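PDB 1O5L: transcriptional regulator, crp family from Thermotoga maritima, which probably binds DNA as a transcription factor of the Crp family, in which a cyclic nucleotide-binding-type domain is joined to a helix-turn-helix domain. Local coordinates for residues A[100-103]-A[104-107]. Sequence-based numbering, arbitrary orientation.
Sequences SIPK and EVFL
Lys103, Ile101 and Phe106 carry the turn in which strand 96-102, the last strand of the cupin-like cyclic nucleotide-binding domain, hands the chain over to helix 103-112, which precedes the long helix 114-139. Pro102 sits at the N-cap, and its carbonyl opens the helical ladder: Phe106 N donates to Pro102 O at 2.8 Å, with the donor almost on the extension of the C=O bond (C=O...N angle 164°). One residue on, Leu107 N reaches Lys103 O at 2.9 Å, here with the donor tilted 24° from the carbonyl plane.

Ile101 covers this first turn from the strand side. Ile101 CG2, anti to the backbone N, lies 4.1 Å from Val105 CG1, the two side chains crossing at about a right angle. Ile101 CG2 also packs against Phe106 CB at 4.1 Å, while the other branch carries Ile101 CD1 to the edge of the ring, near its plane, 4.2 Å from Phe106 CD1. The ring itself swings away from the strand, CG anti to its own N (chi1 -166°), to meet Phe120 edge-to-face. Pro102 CB and Val105 CG2 run alongside each other at 4.1 Å.

Lys103 touches the following residues mainly through its backbone and CB; the bent chain leads off to hydrogen-bond Ile79 O through NZ. Glu104 OE1 forms a salt bridge with Arg114 of the second subunit. The chemistry thus divides the work: backbone bonds start the helix, Ile101 and Phe106 pack its buried side, Pro102 and Val105 pair on the more exposed one, and the charged ends tie the turn to a neighbouring loop and the other subunit.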
loop_
_atom_site.group_PDB
_atom_site.type_symbol
_atom_site.label_atom_id
_atom_site.label_comp_id
_atom_site.label_asym_id
_atom_site.label_seq_id
_atom_site.Cartn_x
_atom_site.Cartn_y
_atom_site.Cartn_z
ATOM N N SER A 100 -6.263 2.587 -19.806
ATOM C CA SER A 100 -5.984 3.792 -19.075
ATOM C C SER A 100 -7.316 4.359 -18.555
ATOM O O SER A 100 -8.131 4.849 -19.342
ATOM C CB SER A 100 -5.308 4.807 -20.027
ATOM O OG SER A 100 -4.873 5.982 -19.341
ATOM N N ILE A 101 -7.536 4.269 -17.251
ATOM C CA ILE A 101 -8.745 4.783 -16.610
ATOM C C ILE A 101 -8.434 6.053 -15.796
ATOM O O ILE A 101 -7.539 6.010 -14.967
ATOM C CB ILE A 101 -9.340 3.711 -15.643
ATOM C CG1 ILE A 101 -9.575 2.381 -16.390
ATOM C CG2 ILE A 101 -10.616 4.219 -15.012
ATOM C CD1 ILE A 101 -10.065 1.271 -15.513
ATOM N N PRO A 102 -9.211 7.123 -15.969
ATOM C CA PRO A 102 -9.064 8.327 -15.145
ATOM C C PRO A 102 -9.200 8.019 -13.652
ATOM O O PRO A 102 -10.073 7.234 -13.235
ATOM C CB PRO A 102 -10.194 9.269 -15.629
ATOM C CG PRO A 102 -10.621 8.754 -16.967
ATOM C CD PRO A 102 -10.291 7.266 -16.963
ATOM N N LYS A 103 -8.311 8.614 -12.858
ATOM C CA LYS A 103 -8.253 8.346 -11.430
ATOM C C LYS A 103 -9.613 8.498 -10.718
ATOM O O LYS A 103 -9.943 7.705 -9.844
ATOM C CB LYS A 103 -7.206 9.240 -10.763
ATOM C CG LYS A 103 -6.019 8.477 -10.229
ATOM C CD LYS A 103 -5.163 9.307 -9.212
ATOM C CE LYS A 103 -3.805 9.642 -9.768
ATOM N NZ LYS A 103 -3.011 10.440 -8.785
ATOM N N GLU A 104 -10.350 9.555 -11.066
ATOM C CA GLU A 104 -11.635 9.863 -10.426
ATOM C C GLU A 104 -12.677 8.808 -10.744
ATOM O O GLU A 104 -13.462 8.432 -9.862
ATOM C CB GLU A 104 -12.177 11.246 -10.838
ATOM C CG GLU A 104 -11.352 12.431 -10.347
ATOM C CD GLU A 104 -11.157 12.473 -8.820
ATOM O OE1 GLU A 104 -12.072 12.057 -8.078
ATOM O OE2 GLU A 104 -10.082 12.927 -8.356
ATOM N N VAL A 105 -12.688 8.354 -12.000
ATOM C CA VAL A 105 -13.518 7.256 -12.408
ATOM C C VAL A 105 -13.075 5.967 -11.692
ATOM O O VAL A 105 -13.941 5.189 -11.230
ATOM C CB VAL A 105 -13.508 7.079 -13.929
ATOM C CG1 VAL A 105 -14.307 5.851 -14.338
ATOM C CG2 VAL A 105 -14.064 8.330 -14.634
ATOM N N PHE A 106 -11.759 5.719 -11.586
ATOM C CA PHE A 106 -11.338 4.495 -10.882
ATOM C C PHE A 106 -11.830 4.523 -9.423
ATOM O O PHE A 106 -12.339 3.540 -8.938
ATOM C CB PHE A 106 -9.831 4.247 -10.962
ATOM C CG PHE A 106 -9.432 2.855 -10.538
ATOM C CD1 PHE A 106 -9.691 1.763 -11.363
ATOM C CD2 PHE A 106 -8.817 2.625 -9.296
ATOM C CE1 PHE A 106 -9.333 0.443 -10.959
ATOM C CE2 PHE A 106 -8.460 1.329 -8.882
ATOM C CZ PHE A 106 -8.708 0.238 -9.716
ATOM N N LEU A 107 -11.764 5.671 -8.761
ATOM C CA LEU A 107 -12.336 5.795 -7.405
ATOM C C LEU A 107 -13.834 5.478 -7.337
ATOM O O LEU A 107 -14.274 4.839 -6.386
ATOM C CB LEU A 107 -12.152 7.208 -6.834
ATOM C CG LEU A 107 -10.840 7.581 -6.177
ATOM C CD1 LEU A 107 -10.868 9.080 -5.928
ATOM C CD2 LEU A 107 -10.574 6.825 -4.869
#